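Local coordinates for imelysin-like protein (Psychrobacter arcticus, PDB 3PF0) that is of unknown function but belongs to the imelysin-like (M75 peptidase) family and may be a metalloendopeptidase, at residues Leu55-Ala59 / Asn60-Ile64; Gly141-Ala144 / Asp145-Ala149; Leu260-Ala263 / Thr264-Gln267; Gln331-Tyr334 / Asp335-Asn339; Ser346-Ile349 / Pro350-Ile354. All coordinates share one frame; numbering follows the deposited sequence.

Interaction 1: Leu55-Ala59 / Asn60-Ile64; sequences LTHVA and NDMVI
Where helix 48-84 widens into a pi-type turn at N60-V63, H57 and D61 are joined by a histidine-carboxylate hydrogen bond. H57 ND1 donates to D61 OD2 at 2.7 Å on the anti side of the carboxylate. The bond is bent (133° at the hydrogen), D61 OD2 lying 27° out of the ring plane; ring and carboxylate cross at about a right angle. The CE methyl of selenomethionine M62 approaches H57 NE2 to 4.0 Å, obliquely to the ring. With an alanine at H57 the imidazole is gone, and both D61 OD2 and D285 OD2 would probably be left without this donor.

The backbone widens: V58 O takes V63 N at 2.9 Å, five residues on, and M62 N only weakly; A59 O likewise receives I64 N at 3.0 Å. Beta-branched V58 and V63 suit the buried side: V58 CG1, anti to its own N (chi1 156°), rests 3.9 Å from V63 CG2. T56 CG2 lies alongside the N60 amide on the outer side.

Outward from this turn, W230 of helix 225-250 packs on V58 and V63, while A211, W207 and Q208 of helix 183-214 meet A59, V63 and I64.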
# COMPACT_ATOMS: atom_id res chain seq x y z
N LEU A 55 7.89 18.63 -5.14
CA LEU A 55 7.98 17.92 -3.86
C LEU A 55 6.90 18.41 -2.87
O LEU A 55 6.35 17.60 -2.13
CB LEU A 55 9.38 18.05 -3.24
CG LEU A 55 10.54 17.33 -3.97
CD1 LEU A 55 11.87 17.87 -3.51
CD2 LEU A 55 10.49 15.81 -3.78
N THR A 56 6.57 19.72 -2.89
CA THR A 56 5.52 20.31 -2.05
C THR A 56 4.15 19.77 -2.52
O THR A 56 3.30 19.45 -1.69
CB THR A 56 5.60 21.85 -2.09
OG1 THR A 56 6.89 22.24 -1.62
CG2 THR A 56 4.53 22.52 -1.24
N HIS A 57 3.97 19.64 -3.85
CA HIS A 57 2.75 19.13 -4.47
C HIS A 57 2.59 17.62 -4.14
O HIS A 57 1.47 17.16 -3.89
CB HIS A 57 2.77 19.42 -5.98
CG HIS A 57 2.08 18.40 -6.83
ND1 HIS A 57 0.71 18.44 -7.02
CD2 HIS A 57 2.59 17.35 -7.51
CE1 HIS A 57 0.43 17.40 -7.79
NE2 HIS A 57 1.53 16.72 -8.11
N VAL A 58 3.69 16.86 -4.11
CA VAL A 58 3.69 15.42 -3.81
C VAL A 58 3.24 15.20 -2.36
O VAL A 58 2.42 14.32 -2.09
CB VAL A 58 5.09 14.80 -4.13
CG1 VAL A 58 5.35 13.52 -3.34
CG2 VAL A 58 5.25 14.58 -5.63
N ALA A 59 3.75 16.02 -1.43
CA ALA A 59 3.40 15.94 -0.02
C ALA A 59 1.92 16.30 0.21
O ALA A 59 1.18 15.50 0.79
CB ALA A 59 4.30 16.87 0.80
N ASN A 60 1.48 17.44 -0.33
CA ASN A 60 0.13 17.96 -0.14
C ASN A 60 -0.96 17.23 -0.94
O ASN A 60 -2.07 17.11 -0.42
CB ASN A 60 0.09 19.46 -0.49
CG ASN A 60 0.81 20.33 0.51
OD1 ASN A 60 0.91 20.00 1.71
ND2 ASN A 60 1.30 21.47 0.06
N ASP A 61 -0.68 16.83 -2.19
CA ASP A 61 -1.72 16.23 -3.04
C ASP A 61 -1.67 14.69 -3.13
O ASP A 61 -2.62 14.10 -3.64
CB ASP A 61 -1.67 16.84 -4.45
CG ASP A 61 -1.87 18.35 -4.47
OD1 ASP A 61 -2.54 18.89 -3.55
OD2 ASP A 61 -1.37 19.00 -5.42
N MSE A 62 -0.61 14.04 -2.62
CA MSE A 62 -0.55 12.58 -2.74
C MSE A 62 -0.24 11.86 -1.43
O MSE A 62 -1.00 10.98 -1.05
CB MSE A 62 0.45 12.16 -3.82
CG MSE A 62 -0.09 12.39 -5.22
SE MSE A 62 1.09 11.76 -6.60
CE MSE A 62 0.44 12.83 -8.10
N VAL A 63 0.87 12.21 -0.75
CA VAL A 63 1.33 11.53 0.46
C VAL A 63 0.33 11.74 1.62
O VAL A 63 -0.24 10.74 2.11
CB VAL A 63 2.77 11.95 0.85
CG1 VAL A 63 3.20 11.30 2.16
CG2 VAL A 63 3.76 11.62 -0.27
N ILE A 64 0.12 13.00 2.05
CA ILE A 64 -0.79 13.37 3.14
C ILE A 64 -2.23 12.88 2.82
O ILE A 64 -2.77 12.19 3.69
CB ILE A 64 -0.70 14.89 3.52
CG1 ILE A 64 0.70 15.21 4.10
CG2 ILE A 64 -1.81 15.29 4.50
CD1 ILE A 64 1.15 16.69 4.06

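Interaction 2: Gly141-Ala144 / Asp145-Ala149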
# COMPACT_ATOMS: atom_id res chain seq x y z
N GLY A 141 -2.42 -18.21 13.08
CA GLY A 141 -2.39 -18.83 14.40
C GLY A 141 -2.35 -17.87 15.58
O GLY A 141 -2.99 -18.13 16.61
N GLY A 142 -1.63 -16.77 15.41
CA GLY A 142 -1.48 -15.76 16.45
C GLY A 142 -2.74 -15.00 16.81
O GLY A 142 -2.96 -14.70 17.98
N VAL A 143 -3.57 -14.66 15.80
CA VAL A 143 -4.79 -13.87 16.01
C VAL A 143 -5.76 -14.68 16.88
O VAL A 143 -6.17 -14.17 17.93
CB VAL A 143 -5.41 -13.37 14.68
CG1 VAL A 143 -6.81 -12.80 14.89
CG2 VAL A 143 -4.51 -12.34 14.02
N ALA A 144 -6.05 -15.95 16.52
CA ALA A 144 -6.96 -16.81 17.28
C ALA A 144 -6.46 -17.03 18.73
O ALA A 144 -7.27 -16.91 19.66
CB ALA A 144 -7.14 -18.15 16.57
N ASP A 145 -5.14 -17.29 18.92
CA ASP A 145 -4.54 -17.46 20.25
C ASP A 145 -4.76 -16.23 21.09
O ASP A 145 -5.12 -16.35 22.27
CB ASP A 145 -3.03 -17.74 20.17
CG ASP A 145 -2.58 -19.09 19.63
OD1 ASP A 145 -3.36 -20.07 19.73
OD2 ASP A 145 -1.42 -19.18 19.15
N LEU A 146 -4.56 -15.03 20.49
CA LEU A 146 -4.71 -13.74 21.17
C LEU A 146 -6.16 -13.51 21.62
O LEU A 146 -6.37 -13.05 22.74
CB LEU A 146 -4.22 -12.59 20.27
CG LEU A 146 -4.21 -11.19 20.91
CD1 LEU A 146 -3.01 -10.99 21.79
CD2 LEU A 146 -4.24 -10.12 19.86
N ILE A 147 -7.15 -13.83 20.77
CA ILE A 147 -8.58 -13.64 21.07
C ILE A 147 -9.00 -14.58 22.22
O ILE A 147 -9.71 -14.13 23.13
CB ILE A 147 -9.45 -13.81 19.79
CG1 ILE A 147 -9.09 -12.72 18.74
CG2 ILE A 147 -10.96 -13.78 20.11
CD1 ILE A 147 -9.61 -12.91 17.35
N THR A 148 -8.53 -15.85 22.22
CA THR A 148 -8.81 -16.83 23.28
C THR A 148 -8.23 -16.32 24.61
O THR A 148 -8.90 -16.39 25.64
CB THR A 148 -8.26 -18.22 22.90
OG1 THR A 148 -8.86 -18.66 21.69
CG2 THR A 148 -8.51 -19.27 23.97
N ALA A 149 -7.00 -15.78 24.57
CA ALA A 149 -6.29 -15.27 25.74
C ALA A 149 -6.89 -13.94 26.24
O ALA A 149 -6.87 -13.70 27.44
CB ALA A 149 -4.81 -15.10 25.42
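I147 and V143, one turn apart on helix 138-149, lie side by side and point the same way, and the isoleucine can be followed outward atom by atom. Its CB sits 3.8 Å from both V143 O and A144 O, the carbonyls of the preceding turn. With CG1 anti to the carbonyl carbon (chi1 -63°), the longer branch runs back along the helix, bringing CG1 to 3.4 Å from V143 O. The terminal CD1 then comes to rest 3.7 Å from V143 CG1, a methyl-to-methyl contact. Two beta-branched residues suit this spacing, since few rotamers are open to either in a helix, which limits where their branches can lie.

Beneath them runs ordinary helical bonding: I147 N donates to V143 O at 3.0 Å, and L146 N to G142 O at the same length. L146 itself turns to L153, L158 and V165 of nearby loops, and Y188 of helix 183-214 touches V143, L146 and I147 together.

The other flank is polar. D145 folds its carboxylate back beside its own N, so that OD2 stands 3.2 Å from G141 O, two acceptors with no proton to share. T148 OG1 lies 3.1 Å from A144 O. The helix is therefore amphipathic: dispersion forces hold V143, L146 and I147 against the protein and Y188, whereas D145 and T148 lie on the exposed side.

Interaction 3: Leu260-Ala263 / Thr264-Gln267; sequences LPAA and TAGQ
The methyl of A262 stands squarely over one face of the flat backbone carbonyl group of Q267, with A262 CB 3.8 Å from Q267 C. The other flat unit, the A262 carbonyl, is approached by two amides of the loop: Q267 N donates to A262 O at 3.0 Å, tilted 17° from the carbonyl plane, and G266 N adds a weak bond to the same oxygen at 2.8 Å, its hydrogen badly aligned at 124°. The side-chain amide of Q267 takes no part, for its chain bends at chi2 and leads away; only CB stays close, 4.1 Å from A262 CB.

Each residue type fits its corner. L260-A263 form a type II beta turn, in which P261 supplies the phi that its ring fixes anyway. A262 occupies the third position with a positive phi of 54°, one that a residue bearing a CB adopts less readily. T264 and A265 then take helical angles, and G266, again at positive phi, lets the chain turn with no side chain in the way. Q267 is the N-cap of helix 268-283, so the bonds to A262 O lie just ahead of that helix's first turn.

This surface loop leans on three helices: W102 of helix 92-112 touches A262 and A265, I271 of helix 268-283 packs under P261 and A262, and E172 of helix 167-176 accepts a hydrogen bond from A265 N, with Y176 beside T264 and A265.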
# COMPACT_ATOMS: atom_id res chain seq x y z
N LEU A 260 -0.32 -14.08 -1.66
CA LEU A 260 -0.79 -12.89 -2.35
C LEU A 260 -1.33 -11.91 -1.32
O LEU A 260 -1.85 -12.37 -0.29
CB LEU A 260 -1.92 -13.26 -3.32
CG LEU A 260 -1.55 -13.79 -4.69
CD1 LEU A 260 -2.63 -14.66 -5.18
CD2 LEU A 260 -1.37 -12.67 -5.68
N PRO A 261 -1.32 -10.59 -1.55
CA PRO A 261 -2.00 -9.70 -0.58
C PRO A 261 -3.50 -10.03 -0.58
O PRO A 261 -4.02 -10.47 -1.61
CB PRO A 261 -1.69 -8.29 -1.11
CG PRO A 261 -1.39 -8.47 -2.55
CD PRO A 261 -0.81 -9.84 -2.71
N ALA A 262 -4.18 -9.93 0.59
CA ALA A 262 -5.60 -10.27 0.79
C ALA A 262 -5.92 -11.72 0.33
O ALA A 262 -6.97 -11.96 -0.28
CB ALA A 262 -6.51 -9.26 0.09
N ALA A 263 -5.03 -12.67 0.67
CA ALA A 263 -5.16 -14.09 0.32
C ALA A 263 -6.38 -14.74 0.98
O ALA A 263 -7.06 -15.53 0.32
CB ALA A 263 -3.90 -14.85 0.70
N THR A 264 -6.64 -14.45 2.27
CA THR A 264 -7.75 -15.03 3.02
C THR A 264 -9.09 -14.48 2.50
O THR A 264 -10.03 -15.24 2.31
CB THR A 264 -7.56 -14.79 4.52
OG1 THR A 264 -6.29 -15.31 4.91
CG2 THR A 264 -8.64 -15.44 5.35
N ALA A 265 -9.14 -13.16 2.23
CA ALA A 265 -10.31 -12.47 1.69
C ALA A 265 -10.56 -12.84 0.22
O ALA A 265 -11.70 -12.74 -0.25
CB ALA A 265 -10.13 -10.96 1.82
N GLY A 266 -9.50 -13.24 -0.47
CA GLY A 266 -9.54 -13.58 -1.89
C GLY A 266 -9.75 -12.34 -2.73
O GLY A 266 -10.49 -12.36 -3.72
N GLN A 267 -9.11 -11.23 -2.31
CA GLN A 267 -9.25 -9.95 -3.00
C GLN A 267 -7.89 -9.39 -3.47
O GLN A 267 -7.67 -8.19 -3.38
CB GLN A 267 -9.99 -8.94 -2.08
CG GLN A 267 -11.44 -9.32 -1.75
CD GLN A 267 -12.38 -9.26 -2.94
OE1 GLN A 267 -12.10 -8.63 -3.97
NE2 GLN A 267 -13.53 -9.93 -2.83

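Interaction 4: Gln331-Tyr334 / Asp335-Asn339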
# COMPACT_ATOMS: atom_id res chain seq x y z
N GLN A 331 1.89 -14.97 -15.60
CA GLN A 331 3.20 -14.70 -16.19
C GLN A 331 3.16 -13.38 -16.97
O GLN A 331 4.10 -12.59 -16.86
CB GLN A 331 3.66 -15.87 -17.09
CG GLN A 331 5.14 -15.82 -17.50
CD GLN A 331 6.09 -15.73 -16.33
OE1 GLN A 331 6.10 -16.59 -15.44
NE2 GLN A 331 6.90 -14.69 -16.29
N GLU A 332 2.07 -13.14 -17.72
CA GLU A 332 1.81 -11.91 -18.48
C GLU A 332 1.78 -10.70 -17.55
O GLU A 332 2.35 -9.65 -17.87
CB GLU A 332 0.48 -12.04 -19.22
CG GLU A 332 0.59 -12.07 -20.72
CD GLU A 332 -0.75 -11.84 -21.40
OE1 GLU A 332 -1.62 -12.73 -21.32
OE2 GLU A 332 -0.93 -10.74 -21.98
N LEU A 333 1.10 -10.85 -16.38
CA LEU A 333 1.00 -9.79 -15.38
C LEU A 333 2.38 -9.46 -14.83
O LEU A 333 2.72 -8.28 -14.73
CB LEU A 333 0.02 -10.18 -14.25
CG LEU A 333 -0.12 -9.18 -13.07
CD1 LEU A 333 -0.58 -7.79 -13.54
CD2 LEU A 333 -1.05 -9.71 -12.01
N TYR A 334 3.19 -10.50 -14.51
CA TYR A 334 4.55 -10.32 -14.01
C TYR A 334 5.41 -9.62 -15.04
O TYR A 334 6.13 -8.69 -14.69
CB TYR A 334 5.20 -11.66 -13.60
CG TYR A 334 6.65 -11.51 -13.18
CD1 TYR A 334 6.98 -10.93 -11.95
CD2 TYR A 334 7.68 -11.88 -14.03
CE1 TYR A 334 8.31 -10.74 -11.58
CE2 TYR A 334 9.01 -11.68 -13.67
CZ TYR A 334 9.32 -11.11 -12.45
OH TYR A 334 10.63 -10.94 -12.08
N ASP A 335 5.34 -10.06 -16.31
CA ASP A 335 6.08 -9.49 -17.45
C ASP A 335 5.75 -8.00 -17.66
O ASP A 335 6.66 -7.21 -17.88
CB ASP A 335 5.82 -10.31 -18.72
CG ASP A 335 6.52 -11.66 -18.78
OD1 ASP A 335 7.39 -11.92 -17.92
OD2 ASP A 335 6.23 -12.44 -19.72
N HIS A 336 4.45 -7.63 -17.53
CA HIS A 336 3.99 -6.24 -17.64
C HIS A 336 4.58 -5.40 -16.50
O HIS A 336 5.02 -4.27 -16.75
CB HIS A 336 2.45 -6.17 -17.62
CG HIS A 336 1.82 -6.31 -18.97
ND1 HIS A 336 1.64 -7.55 -19.56
CD2 HIS A 336 1.33 -5.36 -19.80
CE1 HIS A 336 1.06 -7.32 -20.72
NE2 HIS A 336 0.85 -6.01 -20.91
N LEU A 337 4.62 -5.95 -15.27
CA LEU A 337 5.17 -5.27 -14.08
C LEU A 337 6.69 -5.09 -14.20
O LEU A 337 7.22 -4.06 -13.77
CB LEU A 337 4.82 -6.01 -12.77
CG LEU A 337 3.35 -5.98 -12.33
CD1 LEU A 337 3.11 -6.94 -11.19
CD2 LEU A 337 2.89 -4.55 -11.97
N THR A 338 7.37 -6.08 -14.80
CA THR A 338 8.81 -6.09 -15.04
C THR A 338 9.14 -4.99 -16.09
O THR A 338 10.17 -4.31 -15.96
CB THR A 338 9.26 -7.50 -15.46
OG1 THR A 338 8.97 -8.39 -14.38
CG2 THR A 338 10.75 -7.59 -15.78
N ASN A 339 8.25 -4.81 -17.09
CA ASN A 339 8.43 -3.77 -18.11
C ASN A 339 8.27 -2.36 -17.49
O ASN A 339 8.97 -1.44 -17.91
CB ASN A 339 7.46 -3.97 -19.27
CG ASN A 339 7.64 -2.96 -20.38
OD1 ASN A 339 8.74 -2.78 -20.91
ND2 ASN A 339 6.57 -2.24 -20.71
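H336 and E332, Q331 and D335, and Y334 and T338 make the polar contacts of this turn of helix 327-351. Two of them return a side-chain donor to a backbone carbonyl. H336 ND1 reaches E332 O at 2.8 Å, the oxygen lying in the ring plane, while H336 N grips the same atom from the opposite face. T338 OG1 similarly joins T338 N on Y334 O, at 2.9 Å from above the carbonyl plane. A third bond links side chains alone: Q331 NE2 gives a long, 3.3 Å bond to D335 OD1, from above the carboxylate.

In an aromatic contact, T338 OG1 lies over one face of the Y334 ring, 3.4 Å from CZ and offset toward the rim. The ring is brought there by CG lying anti to the backbone N (chi1 176°); its OH has a weak bond to K242 of helix 225-250.

Apolar packing is slighter: L333 CG meets L337 CD1 at 4.4 Å, where L315 and I246 close in on L333.

Histidine and threonine suit this helix because each can spend a proton on a carbonyl already bonded within it, and that side-chain bond probably restrains how the imidazole or hydroxyl turns.

Interaction 5: Ser346-Ile349 / Pro350-Ile354; sequences SQLI and PTLGI
T351 OG1 donates to Q347 O over a short 2.6 Å, approaching nearly along the C=O axis, and T351 N adds a weak bond to the same oxygen. The hydroxyl gets there by standing beside its own backbone N (chi1 -64°). P350, lacking an N-H, cannot bond to the turn before it; its CG presses to 3.2 Å from S346 O and the helix kinks there, past the pi-type turn at S346-L348. A valine in place of T351 would probably cost Q347 O its short hydroxyl bond, while the weak T351 N bond remains.

L352 CD1 touches L348 CG at 3.8 Å, the two side chains slanting across one another, and I354 CG1 meets I349 CG2 at 4.0 Å. Helix 327-351 ends here in a Schellman motif: G353 takes a positive phi (67°), easy without a CB, G353 N bonds weakly to P350 O, and I354 N reaches back to I349 O at 3.2 Å. Past this turn I354 lies across I349, its CG1 between its own N and carbonyl carbon (chi1 49°).

Farther out, F231 of helix 225-250 touches L348, L352 and I354, and the backbone of T351 bonds to V44.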
# COMPACT_ATOMS: atom_id res chain seq x y z
N SER A 346 15.53 2.59 -16.36
CA SER A 346 16.34 2.91 -17.54
C SER A 346 15.90 4.15 -18.32
O SER A 346 16.70 4.65 -19.11
CB SER A 346 16.38 1.72 -18.49
OG SER A 346 15.12 1.46 -19.07
N GLN A 347 14.65 4.64 -18.14
CA GLN A 347 14.16 5.82 -18.87
C GLN A 347 13.76 6.95 -17.93
O GLN A 347 14.19 8.08 -18.14
CB GLN A 347 12.99 5.46 -19.80
CG GLN A 347 13.41 4.79 -21.11
CD GLN A 347 12.26 4.56 -22.07
OE1 GLN A 347 11.26 5.30 -22.10
NE2 GLN A 347 12.38 3.54 -22.91
N LEU A 348 12.94 6.67 -16.90
CA LEU A 348 12.47 7.72 -15.99
C LEU A 348 13.57 8.31 -15.07
O LEU A 348 13.73 9.54 -15.07
CB LEU A 348 11.27 7.24 -15.13
CG LEU A 348 10.61 8.29 -14.21
CD1 LEU A 348 9.88 9.37 -15.00
CD2 LEU A 348 9.69 7.63 -13.21
N ILE A 349 14.27 7.48 -14.29
CA ILE A 349 15.31 7.90 -13.34
C ILE A 349 16.48 8.64 -14.07
O ILE A 349 16.82 9.74 -13.61
CB ILE A 349 15.76 6.71 -12.43
CG1 ILE A 349 14.72 6.48 -11.30
CG2 ILE A 349 17.17 6.92 -11.86
CD1 ILE A 349 14.85 5.17 -10.48
N PRO A 350 17.08 8.15 -15.19
CA PRO A 350 18.18 8.92 -15.82
C PRO A 350 17.73 10.24 -16.46
O PRO A 350 18.54 11.17 -16.51
CB PRO A 350 18.73 7.96 -16.88
CG PRO A 350 17.62 7.04 -17.18
CD PRO A 350 16.86 6.86 -15.90
N THR A 351 16.46 10.34 -16.93
CA THR A 351 15.90 11.56 -17.52
C THR A 351 15.77 12.62 -16.43
O THR A 351 16.09 13.78 -16.67
CB THR A 351 14.56 11.28 -18.22
OG1 THR A 351 14.79 10.38 -19.31
CG2 THR A 351 13.87 12.53 -18.73
N LEU A 352 15.37 12.21 -15.21
CA LEU A 352 15.24 13.11 -14.06
C LEU A 352 16.61 13.42 -13.42
O LEU A 352 16.67 14.22 -12.48
CB LEU A 352 14.27 12.51 -13.02
CG LEU A 352 12.78 12.44 -13.42
CD1 LEU A 352 12.04 11.44 -12.54
CD2 LEU A 352 12.11 13.80 -13.36
N GLY A 353 17.67 12.79 -13.93
CA GLY A 353 19.04 12.97 -13.45
C GLY A 353 19.32 12.45 -12.05
O GLY A 353 20.28 12.90 -11.41
N ILE A 354 18.49 11.51 -11.57
CA ILE A 354 18.61 10.90 -10.24
C ILE A 354 19.23 9.48 -10.36
O ILE A 354 19.73 9.14 -11.44
CB ILE A 354 17.27 10.92 -9.44
CG1 ILE A 354 16.08 10.40 -10.28
CG2 ILE A 354 17.02 12.32 -8.86
CD1 ILE A 354 14.87 10.08 -9.50

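Overall arrangement
Interactions 1, 2, 4 and 5 are partly buried turns of helix, whereas interaction 3 is a surface loop. Interactions 4 and 5 share helix 327-351, their nearest atoms about 7 Å apart, and helix 225-250 packs against both of them and against interaction 1. Interaction 2 lies at the far end, its centre about 48 Å from that of interaction 5, on the opposite side of the chain's centre. Interactions 1 and 5 both contain widened turns, but a histidine-carboxylate bond marks interaction 1; interaction 4 is a regular turn doubled by side-chain donors. In interaction 5 apolar pairs accompany a helix end; interaction 3 relies mainly on backbone bonds just before a helix start.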